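Local coordinates for putative cathepsin d (Ixodes ricinus, PDB 5N7Q), which is probably an endopeptidase of the pepsin-like aspartic protease family, cutting peptide chains with a pair of aspartates, and is bound here to the inhibitor pepstatin A, at residues 33-38 and 125-130; 38-43 and 131-136. One frame throughout, in Å; residues are numbered along the deposited sequence. Where two conformers were deposited one is given.

Interaction 1 (33-38 and 125-130); sequences VIFDTG and LGLAYP
Phe-35 and Asp-36 run side by side with Leu-125 and Gly-126 as neighbouring parallel strands, the touching parts diverging by only 16°. Three backbone hydrogen bonds fix the register. Leu-125 N gives an almost straight bond to Ile-34 O (2.8 Å), and Asp-36 N answers by donating to Leu-125 O (2.9 Å). The third completes the bridge of Asp-36 with Gly-126: Leu-127 N reaches Asp-36 O at 2.8 Å, coming in from above the carbonyl plane, about 49° out of it. That same oxygen also receives a CA-H...O contact from Gly-126 CA (3.4 Å).

The apolar contacts lie mainly on the face carrying Phe-35 and Leu-125. Leu-125 CD1 comes obliquely to Phe-35 CE2 (3.8 Å), while Leu-127 CD1 sits at the ring edge, near its plane, and also packs on Phe-35 CB (3.9 Å). With CG of Leu-125 anti to its nitrogen (chi1 -170°), both methyls are carried to the ring. Beyond it, Ile-22, Val-172 and Phe-174 extend this core. Past the strand, Ala-128 CB packs against a polar atom, Thr-37 O, at 3.4 Å.

Polar side chains work on the other face and at the strand end. Asp-36, a predicted catalytic residue close to Asp-227, accepts Gly-38 N on OD1 (3.0 Å), an Asx turn, while its OD2 is paired with Ser-39 OG. OD1 also bonds the bound inhibitor. Thr-37 OG1 links to Ala-226 O and Thr-228 N, the fireman's grip between the two lobes of pepsin-like proteases.

The split is clear: main-chain bonds and buried hydrocarbon join the strand leading to the Asp-Thr-Gly turn to its neighbour, while the Asp-36 carboxylate is left to the active site and the Thr-37 hydroxyl to the other lobe.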
loop_
_atom_site.group_PDB
_atom_site.type_symbol
_atom_site.label_atom_id
_atom_site.label_comp_id
_atom_site.label_asym_id
_atom_site.label_seq_id
_atom_site.Cartn_x
_atom_site.Cartn_y
_atom_site.Cartn_z
ATOM N N VAL A 33 -1.089 -11.517 4.368
ATOM C CA VAL A 33 -0.992 -10.790 3.089
ATOM C C VAL A 33 -0.832 -9.306 3.316
ATOM O O VAL A 33 -1.297 -8.770 4.301
ATOM C CB VAL A 33 -2.231 -11.016 2.190
ATOM C CG1 VAL A 33 -2.283 -12.459 1.726
ATOM C CG2 VAL A 33 -3.546 -10.646 2.867
ATOM N N ILE A 34 -0.151 -8.652 2.379
ATOM C CA ILE A 34 -0.130 -7.203 2.352
ATOM C C ILE A 34 -1.420 -6.748 1.654
ATOM O O ILE A 34 -1.774 -7.271 0.585
ATOM C CB ILE A 34 1.203 -6.659 1.784
ATOM C CG1 ILE A 34 1.215 -5.130 1.780
ATOM C CG2 ILE A 34 1.534 -7.212 0.410
ATOM C CD1 ILE A 34 2.624 -4.573 1.734
ATOM N N PHE A 35 -2.098 -5.788 2.285
ATOM C CA PHE A 35 -3.291 -5.167 1.723
ATOM C C PHE A 35 -2.846 -3.971 0.911
ATOM O O PHE A 35 -2.345 -3.006 1.471
ATOM C CB PHE A 35 -4.269 -4.769 2.828
ATOM C CG PHE A 35 -4.950 -5.975 3.455
ATOM C CD1 PHE A 35 -4.308 -6.748 4.399
ATOM C CD2 PHE A 35 -6.222 -6.379 3.036
ATOM C CE1 PHE A 35 -4.896 -7.879 4.930
ATOM C CE2 PHE A 35 -6.828 -7.505 3.589
ATOM C CZ PHE A 35 -6.160 -8.263 4.529
ATOM N N ASP A 36 -2.994 -4.071 -0.412
ATOM C CA ASP A 36 -2.273 -3.220 -1.360
ATOM C C ASP A 36 -3.253 -2.436 -2.245
ATOM O O ASP A 36 -3.800 -2.972 -3.218
ATOM C CB ASP A 36 -1.354 -4.111 -2.248
ATOM C CG ASP A 36 -0.661 -3.348 -3.339
ATOM O OD1 ASP A 36 -0.464 -2.138 -3.133
ATOM O OD2 ASP A 36 -0.248 -3.986 -4.320
ATOM N N THR A 37 -3.463 -1.156 -1.927
ATOM C CA THR A 37 -4.322 -0.322 -2.765
ATOM C C THR A 37 -3.740 0.031 -4.128
ATOM O O THR A 37 -4.432 0.675 -4.923
ATOM C CB THR A 37 -4.805 0.939 -2.035
ATOM O OG1 THR A 37 -3.668 1.733 -1.687
ATOM C CG2 THR A 37 -5.599 0.588 -0.786
ATOM N N GLY A 38 -2.491 -0.366 -4.393
ATOM C CA GLY A 38 -1.848 -0.213 -5.697
ATOM C C GLY A 38 -1.891 -1.366 -6.655
ATOM O O GLY A 38 -1.223 -1.327 -7.668
ATOM N N LEU A 125 -2.948 -8.919 -1.366
ATOM C CA LEU A 125 -4.389 -8.799 -1.570
ATOM C C LEU A 125 -4.628 -7.392 -2.080
ATOM O O LEU A 125 -4.566 -6.383 -1.314
ATOM C CB LEU A 125 -5.165 -9.089 -0.276
ATOM C CG LEU A 125 -6.698 -9.226 -0.395
ATOM C CD1 LEU A 125 -7.253 -10.060 0.772
ATOM C CD2 LEU A 125 -7.365 -7.866 -0.464
ATOM N N GLY A 126 -4.870 -7.296 -3.380
ATOM C CA GLY A 126 -5.053 -5.989 -4.002
ATOM C C GLY A 126 -6.418 -5.375 -3.728
ATOM O O GLY A 126 -7.432 -6.058 -3.728
ATOM N N LEU A 127 -6.419 -4.060 -3.497
ATOM C CA LEU A 127 -7.577 -3.246 -3.155
ATOM C C LEU A 127 -7.804 -2.089 -4.133
ATOM O O LEU A 127 -8.630 -1.186 -3.863
ATOM C CB LEU A 127 -7.432 -2.700 -1.731
ATOM C CG LEU A 127 -7.471 -3.719 -0.589
ATOM C CD1 LEU A 127 -7.069 -3.038 0.703
ATOM C CD2 LEU A 127 -8.871 -4.334 -0.468
ATOM N N ALA A 128 -7.153 -2.165 -5.296
ATOM C CA ALA A 128 -7.336 -1.180 -6.370
ATOM C C ALA A 128 -8.596 -1.499 -7.158
ATOM O O ALA A 128 -9.318 -2.452 -6.859
ATOM C CB ALA A 128 -6.115 -1.141 -7.270
ATOM N N TYR A 129 -8.898 -0.665 -8.136
ATOM C CA TYR A 129 -10.081 -0.855 -8.965
ATOM C C TYR A 129 -9.949 -2.098 -9.840
ATOM O O TYR A 129 -8.856 -2.470 -10.249
ATOM C CB TYR A 129 -10.307 0.358 -9.853
ATOM C CG TYR A 129 -10.937 1.549 -9.125
ATOM C CD1 TYR A 129 -12.333 1.685 -9.066
ATOM C CD2 TYR A 129 -10.149 2.531 -8.539
ATOM C CE1 TYR A 129 -12.917 2.785 -8.403
ATOM C CE2 TYR A 129 -10.713 3.617 -7.890
ATOM C CZ TYR A 129 -12.102 3.747 -7.860
ATOM O OH TYR A 129 -12.665 4.861 -7.216
ATOM N N PRO A 130 -11.080 -2.702 -10.202
ATOM C CA PRO A 130 -11.001 -3.943 -10.972
ATOM C C PRO A 130 -10.529 -3.746 -12.402
ATOM O O PRO A 130 -10.134 -4.726 -13.047
ATOM C CB PRO A 130 -12.451 -4.450 -10.962
ATOM C CG PRO A 130 -13.291 -3.194 -10.714
ATOM C CD PRO A 130 -12.458 -2.407 -9.770
#

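Interaction 2 (38-43 and 131-136); sequences GSANLW and SIAVDG
The amide of Asn-41 meets the backbone of Val-134 edge-on, a paired side-chain-to-main-chain contact just past the active-site turn of the psi-loop of the pepsin fold. Both polar atoms of the amide are used. Val-134 N donates to Asn-41 OD1 (2.9 Å) in the carbonyl plane, on a lone pair, with a C=O...donor angle of 118°. Asn-41 ND2 returns a bond to Val-134 O at 3.0 Å, and this acceptor lies only 2° out of the amide plane. Two bonds to one residue fix the rotation of the amide about the CB-CG bond of Asn-41.

The carbon neighbours lie off opposite sides of that plane, displaced toward its outer edge: Val-134 CB comes to OD1 of Asn-41 on one side (3.6 Å), and Ala-133 CA approaches the same OD1 on the other (3.6 Å). A chi1 of -71° places CG of Asn-41 beside its own nitrogen, from where the amide reaches across to the loop. Ile-77 of strand 69-79 also touches both Asn-41 and Val-134.

Next to the amide, the packing is apolar. Ala-40 CB meets Ala-133 CB at 3.8 Å and, less closely, Ile-132 CG1. The loop beyond Ala-133 folds back as a type II beta-turn, Val-134 and Asp-135 at its corners, closed by Gly-136 N donating to Ala-133 O at 3.0 Å.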
loop_
_atom_site.group_PDB
_atom_site.type_symbol
_atom_site.label_atom_id
_atom_site.label_comp_id
_atom_site.label_asym_id
_atom_site.label_seq_id
_atom_site.Cartn_x
_atom_site.Cartn_y
_atom_site.Cartn_z
ATOM N N GLY A 38 -2.491 -0.366 -4.393
ATOM C CA GLY A 38 -1.848 -0.213 -5.697
ATOM C C GLY A 38 -1.891 -1.366 -6.655
ATOM O O GLY A 38 -1.223 -1.327 -7.668
ATOM N N SER A 39 -2.696 -2.388 -6.353
ATOM C CA SER A 39 -2.892 -3.512 -7.242
ATOM C C SER A 39 -4.256 -4.110 -6.962
ATOM O O SER A 39 -4.882 -3.727 -5.979
ATOM C CB SER A 39 -1.774 -4.541 -7.099
ATOM O OG SER A 39 -1.862 -5.247 -5.866
ATOM N N ALA A 40 -4.726 -4.992 -7.848
ATOM C CA ALA A 40 -6.120 -5.486 -7.782
ATOM C C ALA A 40 -6.255 -7.005 -7.620
ATOM O O ALA A 40 -7.377 -7.485 -7.472
ATOM C CB ALA A 40 -6.931 -5.008 -8.980
ATOM N N ASN A 41 -5.142 -7.733 -7.584
ATOM C CA ASN A 41 -5.170 -9.209 -7.560
ATOM C C ASN A 41 -4.848 -9.758 -6.181
ATOM O O ASN A 41 -4.035 -9.165 -5.442
ATOM C CB ASN A 41 -4.165 -9.776 -8.559
ATOM C CG ASN A 41 -4.596 -9.560 -9.987
ATOM O OD1 ASN A 41 -4.389 -8.488 -10.528
ATOM N ND2 ASN A 41 -5.245 -10.566 -10.584
ATOM N N LEU A 42 -5.458 -10.895 -5.854
ATOM C CA LEU A 42 -5.081 -11.705 -4.699
ATOM C C LEU A 42 -4.226 -12.869 -5.180
ATOM O O LEU A 42 -4.593 -13.569 -6.128
ATOM C CB LEU A 42 -6.320 -12.263 -4.009
ATOM C CG LEU A 42 -6.123 -13.255 -2.856
ATOM C CD1 LEU A 42 -5.313 -12.746 -1.684
ATOM C CD2 LEU A 42 -7.507 -13.688 -2.434
ATOM N N TRP A 43 -3.092 -13.103 -4.521
ATOM C CA TRP A 43 -2.327 -14.336 -4.796
ATOM C C TRP A 43 -1.617 -14.828 -3.549
ATOM O O TRP A 43 -1.345 -14.067 -2.628
ATOM C CB TRP A 43 -1.337 -14.174 -5.955
ATOM C CG TRP A 43 -0.243 -13.172 -5.722
ATOM C CD1 TRP A 43 -0.253 -11.835 -6.100
ATOM C CD2 TRP A 43 0.983 -13.378 -5.033
ATOM N NE1 TRP A 43 0.894 -11.229 -5.690
ATOM C CE2 TRP A 43 1.657 -12.134 -4.995
ATOM C CE3 TRP A 43 1.559 -14.478 -4.385
ATOM C CZ2 TRP A 43 2.919 -11.985 -4.411
ATOM C CZ3 TRP A 43 2.819 -14.322 -3.797
ATOM C CH2 TRP A 43 3.462 -13.079 -3.806
ATOM N N SER A 131 -10.598 -2.518 -12.918
ATOM C CA SER A 131 -10.097 -2.219 -14.246
ATOM C C SER A 131 -8.640 -2.664 -14.439
ATOM O O SER A 131 -8.263 -2.996 -15.562
ATOM C CB SER A 131 -10.218 -0.732 -14.513
ATOM O OG SER A 131 -9.433 -0.009 -13.555
ATOM N N ILE A 132 -7.832 -2.701 -13.381
ATOM C CA ILE A 132 -6.411 -3.094 -13.518
ATOM C C ILE A 132 -6.108 -4.515 -13.026
ATOM O O ILE A 132 -4.954 -4.898 -12.984
ATOM C CB ILE A 132 -5.447 -2.066 -12.874
ATOM C CG1 ILE A 132 -5.629 -2.001 -11.365
ATOM C CG2 ILE A 132 -5.678 -0.696 -13.495
ATOM C CD1 ILE A 132 -4.524 -1.263 -10.641
ATOM N N ALA A 133 -7.140 -5.286 -12.696
ATOM C CA ALA A 133 -6.926 -6.684 -12.290
ATOM C C ALA A 133 -6.405 -7.517 -13.464
ATOM O O ALA A 133 -7.040 -7.582 -14.524
ATOM C CB ALA A 133 -8.205 -7.286 -11.764
ATOM N N VAL A 134 -5.275 -8.168 -13.244
ATOM C CA VAL A 134 -4.713 -9.106 -14.215
ATOM C C VAL A 134 -5.709 -10.249 -14.387
ATOM O O VAL A 134 -6.282 -10.738 -13.426
ATOM C CB VAL A 134 -3.317 -9.565 -13.773
ATOM C CG1 VAL A 134 -2.795 -10.697 -14.644
ATOM C CG2 VAL A 134 -2.344 -8.409 -13.802
ATOM N N ASP A 135 -5.918 -10.614 -15.651
ATOM C CA ASP A 135 -6.910 -11.600 -16.071
ATOM C C ASP A 135 -8.373 -11.206 -15.816
ATOM O O ASP A 135 -9.242 -12.026 -15.988
ATOM C CB ASP A 135 -6.641 -12.983 -15.455
ATOM C CG ASP A 135 -5.384 -13.676 -15.994
ATOM O OD1 ASP A 135 -4.640 -13.149 -16.845
ATOM O OD2 ASP A 135 -5.159 -14.833 -15.544
ATOM N N GLY A 136 -8.639 -9.953 -15.427
ATOM C CA GLY A 136 -10.007 -9.494 -15.228
ATOM C C GLY A 136 -10.750 -10.163 -14.089
ATOM O O GLY A 136 -11.965 -10.128 -14.026
#

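From the N terminus, strand 29-36 leads into the active-site turn, and residues 38-41 continue without a break to strand 42-45. Some 80 residues later strand 123-126 enters between these two, parallel to the first and antiparallel to the second, which is the psi topology. Interaction 1 closes the long loop from 33-38 to 125-130; interaction 2 closes that from 38-43 to 131-136. The segments alternate along the chain, so the two closures cross, sharing Gly-38. Probable hydrogen bonds from Ala-128 N to Ser-39 O (2.8 Å) and from Gly-126 N to Asn-41 O (2.9 Å) tie 39-41 to the end of strand 123-126 and just beyond; interaction 2 adds the loop before helix 140-146.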